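Long-range contacts in putative sugar ABC transporter, substrate-binding protein (Clostridium phytofermentans, PDB 4WZZ), which binds L-rhamnose and probably serves as the sugar-capturing component of an ABC transporter: residues Y51-Y57 / S310-N315; Y68-E74 / L296-L302; A164-M168 / G199-M204. All coordinates share one frame; numbering follows the deposited sequence.

Contact 1 of 3, residues Y51-Y57 / S310-N315; sequences YATTATY and SISLVN
The ring of Tyr57 meets helix residues 310-315 partly through its rim: the backbone O of Ser310 lies at the edge, near the ring plane, 3.8 Å from CE2. Thr53 OG1 sits at the edge too, at the hydroxyl end, 2.7 Å from Tyr57 OH in a hydrogen bond that either oxygen could donate. Val314 reaches the same ring obliquely, its CG2 being 3.6 Å from CE2, while Ile311 crosses it at about a right angle with CG1 against CZ and OH. The Tyr51 ring, also met obliquely, has Ile311 CG2 3.9 Å from CD1 and Ser312 OG close to CE1; its own hydroxyl bonds to Thr327 O, and Ser312 OG turns to Tyr308 O. Branched Ile311 therefore fills the gap between two tyrosines, a place suited to its two arms.

Farther along, Asn315 ND2 donates to Ala52 O over 3.0 Å, nearly straight at 162° and close to the amide plane. A chi1 of -75°, with CG beside the backbone N, brings this amide to the 51-57 loop. Its OD1 accepts from a water that also bonds Thr53 OG1. That hydroxyl further accepts from Ala55 N, forming an ST turn, a task for which a small side chain with a short-reach oxygen is well fitted. Ala55 CB lies 3.9 Å from Val314 CG1, its small methyl suiting the close approach.

The chain thus turns into strand 56-60 under a helix that also touches strands 114-117 and 138-142, the helix-on-parallel-sheet layering of a periplasmic binding protein lobe.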
loop_
_atom_site.group_PDB
_atom_site.type_symbol
_atom_site.label_atom_id
_atom_site.label_comp_id
_atom_site.label_asym_id
_atom_site.label_seq_id
_atom_site.Cartn_x
_atom_site.Cartn_y
_atom_site.Cartn_z
ATOM N N TYR A 51 -24.897 8.977 -4.160
ATOM C CA TYR A 51 -24.135 8.196 -3.172
ATOM C C TYR A 51 -24.815 8.003 -1.820
ATOM O O TYR A 51 -24.226 7.432 -0.897
ATOM C CB TYR A 51 -22.734 8.788 -2.970
ATOM C CG TYR A 51 -21.861 8.465 -4.151
ATOM C CD1 TYR A 51 -21.196 7.248 -4.235
ATOM C CD2 TYR A 51 -21.760 9.344 -5.218
ATOM C CE1 TYR A 51 -20.432 6.928 -5.343
ATOM C CE2 TYR A 51 -20.992 9.034 -6.327
ATOM C CZ TYR A 51 -20.327 7.831 -6.378
ATOM O OH TYR A 51 -19.571 7.536 -7.493
ATOM N N ALA A 52 -26.047 8.472 -1.680
ATOM C CA ALA A 52 -26.764 8.256 -0.424
ATOM C C ALA A 52 -26.840 6.756 -0.156
ATOM O O ALA A 52 -27.077 5.966 -1.071
ATOM C CB ALA A 52 -28.153 8.866 -0.490
ATOM N N THR A 53 -26.629 6.359 1.095
ATOM C CA THR A 53 -26.653 4.943 1.440
ATOM C C THR A 53 -27.108 4.834 2.876
ATOM O O THR A 53 -26.917 5.767 3.664
ATOM C CB THR A 53 -25.248 4.280 1.266
ATOM O OG1 THR A 53 -25.318 2.869 1.526
ATOM C CG2 THR A 53 -24.230 4.912 2.181
ATOM N N THR A 54 -27.740 3.726 3.221
ATOM C CA THR A 54 -27.982 3.436 4.633
ATOM C C THR A 54 -27.370 2.101 5.041
ATOM O O THR A 54 -27.676 1.568 6.106
ATOM C CB THR A 54 -29.483 3.429 4.967
ATOM O OG1 THR A 54 -30.126 2.384 4.234
ATOM C CG2 THR A 54 -30.125 4.779 4.605
ATOM N N ALA A 55 -26.456 1.598 4.220
ATOM C CA ALA A 55 -25.900 0.277 4.430
ATOM C C ALA A 55 -24.743 0.311 5.420
ATOM O O ALA A 55 -24.288 1.382 5.835
ATOM C CB ALA A 55 -25.441 -0.307 3.103
ATOM N N THR A 56 -24.269 -0.877 5.777
ATOM C CA THR A 56 -23.178 -1.019 6.730
ATOM C C THR A 56 -21.946 -1.595 6.027
ATOM O O THR A 56 -22.022 -2.613 5.351
ATOM C CB THR A 56 -23.605 -1.916 7.881
ATOM O OG1 THR A 56 -24.687 -1.284 8.595
ATOM C CG2 THR A 56 -22.436 -2.152 8.849
ATOM N N TYR A 57 -20.818 -0.918 6.191
ATOM C CA TYR A 57 -19.618 -1.234 5.433
ATOM C C TYR A 57 -18.480 -1.527 6.393
ATOM O O TYR A 57 -18.156 -0.679 7.220
ATOM C CB TYR A 57 -19.210 -0.043 4.580
ATOM C CG TYR A 57 -20.254 0.395 3.590
ATOM C CD1 TYR A 57 -21.356 1.136 3.994
ATOM C CD2 TYR A 57 -20.122 0.079 2.250
ATOM C CE1 TYR A 57 -22.300 1.542 3.091
ATOM C CE2 TYR A 57 -21.058 0.479 1.333
ATOM C CZ TYR A 57 -22.145 1.211 1.749
ATOM O OH TYR A 57 -23.082 1.591 0.808
ATOM N N SER A 310 -17.368 1.202 -2.950
ATOM C CA SER A 310 -18.174 0.313 -2.128
ATOM C C SER A 310 -19.656 0.702 -2.198
ATOM O O SER A 310 -20.531 -0.144 -2.360
ATOM C CB SER A 310 -17.730 0.401 -0.668
ATOM O OG SER A 310 -16.401 -0.068 -0.528
ATOM N N ILE A 311 -19.934 1.992 -2.042
ATOM C CA ILE A 311 -21.311 2.477 -2.110
ATOM C C ILE A 311 -21.882 2.191 -3.485
ATOM O O ILE A 311 -23.062 1.855 -3.610
ATOM C CB ILE A 311 -21.406 3.973 -1.818
ATOM C CG1 ILE A 311 -20.993 4.245 -0.363
ATOM C CG2 ILE A 311 -22.848 4.474 -2.030
ATOM C CD1 ILE A 311 -20.777 5.707 -0.042
ATOM N N SER A 312 -21.043 2.311 -4.515
ATOM C CA SER A 312 -21.495 2.092 -5.892
ATOM C C SER A 312 -21.871 0.635 -6.138
ATOM O O SER A 312 -22.859 0.355 -6.818
ATOM C CB SER A 312 -20.439 2.561 -6.884
ATOM O OG SER A 312 -20.282 3.965 -6.800
ATOM N N LEU A 313 -21.091 -0.289 -5.578
ATOM C CA LEU A 313 -21.453 -1.706 -5.567
ATOM C C LEU A 313 -22.767 -1.981 -4.833
ATOM O O LEU A 313 -23.613 -2.736 -5.330
ATOM C CB LEU A 313 -20.347 -2.543 -4.925
ATOM C CG LEU A 313 -19.043 -2.731 -5.700
ATOM C CD1 LEU A 313 -18.000 -3.388 -4.808
ATOM C CD2 LEU A 313 -19.237 -3.548 -6.982
ATOM N N VAL A 314 -22.940 -1.388 -3.653
ATOM C CA VAL A 314 -24.150 -1.628 -2.870
ATOM C C VAL A 314 -25.384 -1.051 -3.566
ATOM O O VAL A 314 -26.467 -1.648 -3.529
ATOM C CB VAL A 314 -24.030 -1.035 -1.439
ATOM C CG1 VAL A 314 -25.395 -1.040 -0.715
ATOM C CG2 VAL A 314 -22.981 -1.793 -0.624
ATOM N N ASN A 315 -25.231 0.114 -4.182
ATOM C CA ASN A 315 -26.352 0.770 -4.841
ATOM C C ASN A 315 -26.550 0.271 -6.272
ATOM O O ASN A 315 -27.525 0.631 -6.930
ATOM C CB ASN A 315 -26.181 2.293 -4.821
ATOM C CG ASN A 315 -26.469 2.898 -3.458
ATOM O OD1 ASN A 315 -26.931 2.213 -2.540
ATOM N ND2 ASN A 315 -26.212 4.191 -3.321
HETATM O O HOH W 1 -27.714 2.011 0.607
#

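Contact 2 of 3, residues Y68-E74 / L296-L302; sequences YNQKESE and LWNPIQL. With RAM (alpha-L-rhamnopyranose), chain B.
Helix residues 68-74 and the start of the helix at Pro299 approach to 4.8 Å between Glu72 CA and Ile300 CA, close enough for two CA-H...O contacts, Glu72 CA to Pro299 O at 3.3 Å and Ile300 CA to Lys71 O. Asn298 N-caps the second helix, its OD1 accepting from Gln301 N and weakly from Ile300 N. Between the two segments stands the Tyr68 ring. Pro299 CB covers one face as a CH-pi contact, 4.2 Å from the centroid, and rhamnose C5 lies 4.1 Å above the centre of the opposite face. Chi1 of 169°, with CG anti to the backbone N, carries the ring into this slot. Trp297 stands rim to rim with it, planes at 89°, and NE1 donates to Tyr68 OH over 3.0 Å, within the indole plane but bent to 144°. Leu302 CD2 packs 3.5 Å from both that hydroxyl and Glu72 OE1.

Tyr68 OH also bonds Asp143 OD1, whose other oxygen holds the sugar. Asp143 and Trp297, itself at the sugar with its indole edge toward O4, thus fix the phenol's rotation; the ring face walls the sugar, backed by Pro299.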
loop_
_atom_site.group_PDB
_atom_site.type_symbol
_atom_site.label_atom_id
_atom_site.label_comp_id
_atom_site.label_asym_id
_atom_site.label_seq_id
_atom_site.Cartn_x
_atom_site.Cartn_y
_atom_site.Cartn_z
ATOM N N TYR A 68 -0.412 4.281 8.518
ATOM C CA TYR A 68 -0.894 4.291 7.145
ATOM C C TYR A 68 -2.286 3.660 7.098
ATOM O O TYR A 68 -3.203 4.180 6.461
ATOM C CB TYR A 68 0.079 3.540 6.242
ATOM C CG TYR A 68 -0.450 3.266 4.866
ATOM C CD1 TYR A 68 -1.302 2.195 4.634
ATOM C CD2 TYR A 68 -0.105 4.072 3.785
ATOM C CE1 TYR A 68 -1.799 1.930 3.363
ATOM C CE2 TYR A 68 -0.618 3.818 2.514
ATOM C CZ TYR A 68 -1.457 2.747 2.315
ATOM O OH TYR A 68 -1.958 2.494 1.051
ATOM N N ASN A 69 -2.454 2.556 7.809
ATOM C CA ASN A 69 -3.740 1.859 7.805
ATOM C C ASN A 69 -4.831 2.676 8.490
ATOM O O ASN A 69 -6.003 2.619 8.113
ATOM C CB ASN A 69 -3.631 0.502 8.499
ATOM C CG ASN A 69 -2.773 -0.493 7.730
ATOM O OD1 ASN A 69 -2.546 -0.338 6.535
ATOM N ND2 ASN A 69 -2.292 -1.514 8.411
ATOM N N GLN A 70 -4.454 3.417 9.521
ATOM C CA GLN A 70 -5.423 4.277 10.196
ATOM C C GLN A 70 -5.903 5.424 9.305
ATOM O O GLN A 70 -7.073 5.836 9.377
ATOM C CB GLN A 70 -4.813 4.789 11.500
ATOM C CG GLN A 70 -4.627 3.646 12.451
ATOM C CD GLN A 70 -3.705 3.967 13.628
ATOM O OE1 GLN A 70 -3.857 4.993 14.283
ATOM N NE2 GLN A 70 -2.755 3.076 13.900
ATOM N N LYS A 71 -5.012 5.955 8.473
ATOM C CA LYS A 71 -5.395 7.044 7.577
ATOM C C LYS A 71 -6.303 6.509 6.477
ATOM O O LYS A 71 -7.250 7.176 6.066
ATOM C CB LYS A 71 -4.157 7.740 7.002
ATOM C CG LYS A 71 -3.412 8.544 8.102
ATOM C CD LYS A 71 -2.059 9.000 7.690
ATOM C CE LYS A 71 -1.205 9.444 8.907
ATOM N NZ LYS A 71 -1.919 10.411 9.796
ATOM N N GLU A 72 -5.999 5.298 6.012
ATOM C CA GLU A 72 -6.828 4.618 5.029
ATOM C C GLU A 72 -8.233 4.390 5.574
ATOM O O GLU A 72 -9.243 4.688 4.921
ATOM C CB GLU A 72 -6.148 3.287 4.719
ATOM C CG GLU A 72 -6.781 2.424 3.655
ATOM C CD GLU A 72 -5.976 1.160 3.517
ATOM O OE1 GLU A 72 -5.151 1.086 2.584
ATOM O OE2 GLU A 72 -6.083 0.283 4.404
ATOM N N SER A 73 -8.313 3.870 6.781
ATOM C CA SER A 73 -9.615 3.573 7.358
ATOM C C SER A 73 -10.394 4.857 7.703
ATOM O O SER A 73 -11.615 4.886 7.591
ATOM C CB SER A 73 -9.459 2.631 8.569
ATOM O OG SER A 73 -8.700 3.240 9.594
ATOM N N GLU A 74 -9.678 5.913 8.085
ATOM C CA GLU A 74 -10.289 7.222 8.339
ATOM C C GLU A 74 -10.982 7.763 7.087
ATOM O O GLU A 74 -12.125 8.240 7.146
ATOM C CB GLU A 74 -9.206 8.204 8.792
ATOM C CG GLU A 74 -9.647 9.671 8.872
ATOM C CD GLU A 74 -8.457 10.641 8.946
ATOM O OE1 GLU A 74 -7.497 10.361 9.711
ATOM O OE2 GLU A 74 -8.479 11.680 8.235
ATOM N N LEU A 296 4.808 7.994 -2.322
ATOM C CA LEU A 296 3.592 7.369 -1.826
ATOM C C LEU A 296 2.431 7.885 -2.661
ATOM O O LEU A 296 2.566 8.018 -3.887
ATOM C CB LEU A 296 3.419 7.607 -0.311
ATOM C CG LEU A 296 2.570 6.535 0.402
ATOM C CD1 LEU A 296 3.360 5.243 0.583
ATOM C CD2 LEU A 296 2.038 7.052 1.750
ATOM N N TRP A 297 1.320 8.174 -1.996
ATOM C CA TRP A 297 0.012 8.492 -2.576
ATOM C C TRP A 297 -0.796 8.855 -1.346
ATOM O O TRP A 297 -0.323 8.668 -0.229
ATOM C CB TRP A 297 -0.617 7.280 -3.315
ATOM C CG TRP A 297 -0.659 6.105 -2.434
ATOM C CD1 TRP A 297 -1.564 5.830 -1.464
ATOM C CD2 TRP A 297 0.319 5.069 -2.389
ATOM N NE1 TRP A 297 -1.225 4.668 -0.818
ATOM C CE2 TRP A 297 -0.059 4.185 -1.361
ATOM C CE3 TRP A 297 1.469 4.802 -3.125
ATOM C CZ2 TRP A 297 0.686 3.043 -1.048
ATOM C CZ3 TRP A 297 2.192 3.665 -2.828
ATOM C CH2 TRP A 297 1.808 2.808 -1.787
ATOM N N ASN A 298 -2.010 9.367 -1.514
ATOM C CA ASN A 298 -2.767 9.797 -0.360
ATOM C C ASN A 298 -3.604 8.647 0.192
ATOM O O ASN A 298 -4.581 8.241 -0.441
ATOM C CB ASN A 298 -3.660 10.994 -0.729
ATOM C CG ASN A 298 -4.359 11.598 0.471
ATOM O OD1 ASN A 298 -4.701 10.904 1.424
ATOM N ND2 ASN A 298 -4.605 12.911 0.420
ATOM N N PRO A 299 -3.227 8.121 1.370
ATOM C CA PRO A 299 -3.960 6.960 1.904
ATOM C C PRO A 299 -5.394 7.293 2.303
ATOM O O PRO A 299 -6.269 6.424 2.310
ATOM C CB PRO A 299 -3.141 6.537 3.120
ATOM C CG PRO A 299 -2.439 7.795 3.550
ATOM C CD PRO A 299 -2.166 8.582 2.291
ATOM N N ILE A 300 -5.626 8.549 2.666
ATOM C CA ILE A 300 -6.966 8.990 3.012
ATOM C C ILE A 300 -7.858 8.936 1.769
ATOM O O ILE A 300 -8.976 8.425 1.793
ATOM C CB ILE A 300 -6.959 10.411 3.592
ATOM C CG1 ILE A 300 -6.058 10.463 4.823
ATOM C CG2 ILE A 300 -8.367 10.843 3.939
ATOM C CD1 ILE A 300 -5.839 11.843 5.354
ATOM N N GLN A 301 -7.341 9.456 0.659
ATOM C CA GLN A 301 -8.072 9.409 -0.592
ATOM C C GLN A 301 -8.219 7.987 -1.124
ATOM O O GLN A 301 -9.240 7.671 -1.763
ATOM C CB GLN A 301 -7.407 10.316 -1.633
ATOM C CG GLN A 301 -7.533 11.786 -1.267
ATOM C CD GLN A 301 -6.911 12.721 -2.282
ATOM O OE1 GLN A 301 -5.896 12.411 -2.880
ATOM N NE2 GLN A 301 -7.504 13.894 -2.446
ATOM N N LEU A 302 -7.246 7.114 -0.845
ATOM C CA LEU A 302 -7.384 5.706 -1.209
ATOM C C LEU A 302 -8.613 5.180 -0.482
ATOM O O LEU A 302 -9.469 4.501 -1.068
ATOM C CB LEU A 302 -6.154 4.896 -0.825
ATOM C CG LEU A 302 -6.277 3.391 -1.069
ATOM C CD1 LEU A 302 -6.496 3.101 -2.559
ATOM C CD2 LEU A 302 -5.055 2.609 -0.584
HETATM C C1 RAM B . 2.352 -0.290 4.664
HETATM C C2 RAM B . 1.337 -1.355 4.268
HETATM C C3 RAM B . 0.488 -0.934 3.068
HETATM C C4 RAM B . 1.359 -0.385 1.944
HETATM C C5 RAM B . 2.300 0.694 2.477
HETATM C C6 RAM B . 3.255 1.190 1.403
HETATM O O1 RAM B . 1.680 0.777 5.236
HETATM O O2 RAM B . 2.079 -2.502 3.987
HETATM O O3 RAM B . -0.267 -2.076 2.671
HETATM O O4 RAM B . 0.538 0.143 0.918
HETATM O O5 RAM B . 3.066 0.206 3.545
#

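Contact 3 of 3, residues A164-M168 / G199-M204; sequences AQALM and GMKTVM
Met168 and Val203 slide past each other in opposite directions, with Met168 CG 3.7 Å from Val203 CG1. Beyond that point the selenomethionine chain is folded rather than stretched, bent at chi2 (-50°) and again at chi3. This double bend carries the selenium to the flank of Met200, 3.9 Å from its CB, and sets the terminal methyl 3.7 Å from Met204 CB. A long unbranched chain of the methionine type can adapt readily to an uneven surface.

Met200, also a selenomethionine, crosses Leu167 obliquely in return: its SE rests 4.0 Å from Leu167 CB, and its CG lies over the backbone of Ala164. Segments 164-168 and 199-203 cross at -63°, their axes coming within 8.6 Å; they are parts of helices 160-174 and 191-203. These helices belong to the lobe built on the parallel four-stranded sheet. There, strand 179-185, helix 191-203 and strand 212-219 form a beta-alpha-beta crossover between neighbouring strands. Met168 and Met204 both reach Trp181 on the first of these strands, so they lie between the helix pair and the sheet.

The crossing is closest where the side chains are smallest. Ala164 points its CB at the backbone of the partner helix, 3.4 Å from Gly199 C and hardly farther from Met200 N; a methyl group fits here because Gly199 puts nothing in its way. Val203 flanks the same methyl with CG2, while its other branch, CG1, meets Gln165 at about a right angle, 3.6 Å from OE1. Gln165 bends at chi2 (71°) to lay its amide beside the valine, and its NE2 is held by Asp169.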
loop_
_atom_site.group_PDB
_atom_site.type_symbol
_atom_site.label_atom_id
_atom_site.label_comp_id
_atom_site.label_asym_id
_atom_site.label_seq_id
_atom_site.Cartn_x
_atom_site.Cartn_y
_atom_site.Cartn_z
ATOM N N ALA A 164 6.895 0.352 -9.261
ATOM C CA ALA A 164 8.147 -0.357 -9.512
ATOM C C ALA A 164 9.169 0.486 -10.274
ATOM O O ALA A 164 10.378 0.476 -9.979
ATOM C CB ALA A 164 7.877 -1.657 -10.260
ATOM N N GLN A 165 8.686 1.189 -11.286
ATOM C CA GLN A 165 9.545 1.996 -12.121
ATOM C C GLN A 165 10.108 3.181 -11.335
ATOM O O GLN A 165 11.306 3.484 -11.406
ATOM C CB GLN A 165 8.750 2.410 -13.362
ATOM C CG GLN A 165 9.503 3.208 -14.353
ATOM C CD GLN A 165 10.535 2.388 -15.074
ATOM O OE1 GLN A 165 10.205 1.392 -15.729
ATOM N NE2 GLN A 165 11.800 2.800 -14.968
ATOM N N ALA A 166 9.265 3.830 -10.532
ATOM C CA ALA A 166 9.729 4.946 -9.711
ATOM C C ALA A 166 10.827 4.470 -8.777
ATOM O O ALA A 166 11.864 5.118 -8.611
ATOM C CB ALA A 166 8.567 5.525 -8.888
ATOM N N LEU A 167 10.602 3.335 -8.127
ATOM C CA LEU A 167 11.584 2.825 -7.196
ATOM C C LEU A 167 12.886 2.418 -7.863
ATOM O O LEU A 167 13.958 2.718 -7.357
ATOM C CB LEU A 167 10.983 1.678 -6.372
ATOM C CG LEU A 167 9.866 2.124 -5.402
ATOM C CD1 LEU A 167 9.266 0.942 -4.687
ATOM C CD2 LEU A 167 10.373 3.160 -4.409
HETATM N N MSE A 168 12.812 1.744 -9.008
HETATM C CA MSE A 168 14.052 1.331 -9.676
HETATM C C MSE A 168 14.852 2.552 -10.104
HETATM O O MSE A 168 16.074 2.575 -9.961
HETATM C CB MSE A 168 13.804 0.419 -10.872
HETATM C CG MSE A 168 13.430 -1.012 -10.503
HETATM SE SE MSE A 168 14.661 -1.855 -9.190
HETATM C CE MSE A 168 16.370 -1.401 -10.029
ATOM N N GLY A 199 7.377 -6.434 -9.858
ATOM C CA GLY A 199 7.496 -5.352 -10.812
ATOM C C GLY A 199 8.926 -4.839 -10.898
ATOM O O GLY A 199 9.441 -4.583 -11.997
HETATM N N MSE A 200 9.573 -4.655 -9.749
HETATM C CA MSE A 200 10.938 -4.131 -9.733
HETATM C C MSE A 200 11.853 -5.123 -10.429
HETATM O O MSE A 200 12.754 -4.739 -11.165
HETATM C CB MSE A 200 11.399 -3.868 -8.290
HETATM C CG MSE A 200 10.778 -2.651 -7.718
HETATM SE SE MSE A 200 11.634 -2.271 -5.968
HETATM C CE MSE A 200 10.293 -3.085 -4.824
ATOM N N LYS A 201 11.629 -6.403 -10.189
ATOM C CA LYS A 201 12.505 -7.409 -10.764
ATOM C C LYS A 201 12.347 -7.451 -12.271
ATOM O O LYS A 201 13.309 -7.692 -12.985
ATOM C CB LYS A 201 12.283 -8.763 -10.108
ATOM C CG LYS A 201 12.805 -8.760 -8.640
ATOM C CD LYS A 201 12.728 -10.116 -7.990
ATOM C CE LYS A 201 11.314 -10.628 -7.993
ATOM N NZ LYS A 201 11.181 -11.829 -7.132
ATOM N N THR A 202 11.136 -7.207 -12.760
ATOM C CA THR A 202 10.944 -7.087 -14.208
ATOM C C THR A 202 11.618 -5.827 -14.766
ATOM O O THR A 202 12.335 -5.889 -15.765
ATOM C CB THR A 202 9.438 -7.133 -14.540
ATOM O OG1 THR A 202 8.920 -8.422 -14.174
ATOM C CG2 THR A 202 9.159 -6.898 -16.033
ATOM N N VAL A 203 11.382 -4.678 -14.139
ATOM C CA VAL A 203 11.942 -3.419 -14.593
ATOM C C VAL A 203 13.470 -3.487 -14.618
ATOM O O VAL A 203 14.119 -3.011 -15.555
ATOM C CB VAL A 203 11.475 -2.277 -13.670
ATOM C CG1 VAL A 203 12.232 -0.977 -13.953
ATOM C CG2 VAL A 203 9.995 -2.065 -13.810
HETATM N N MSE A 204 14.046 -4.094 -13.581
HETATM C CA MSE A 204 15.492 -4.048 -13.428
HETATM C C MSE A 204 16.266 -4.885 -14.456
HETATM O O MSE A 204 17.497 -4.876 -14.434
HETATM C CB MSE A 204 15.893 -4.470 -12.004
HETATM C CG MSE A 204 15.907 -5.960 -11.836
HETATM SE SE MSE A 204 16.176 -6.468 -9.944
HETATM C CE MSE A 204 16.566 -8.341 -10.215
#

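Contacts 1 and 2 belong to one lobe, whose sheet includes strand 56-60, and both use helix 299-315: contact 2 at its beginning beside the sugar, contact 1 at its far end, with centres 20 Å apart. Along the chain, 51-57 and 68-74 come first, 164-168 and 199-204 follow, and 296-302 and 310-315 come last, so the chain visits the other lobe and returns. Contact 3 lies there, on helices 160-174 and 191-203, about 37 Å from contact 1 and 23 Å from contact 2 between centres. This two-lobed layout, with rhamnose between the lobes and contact 2 lining one side of its site, is that of periplasmic sugar-binding proteins.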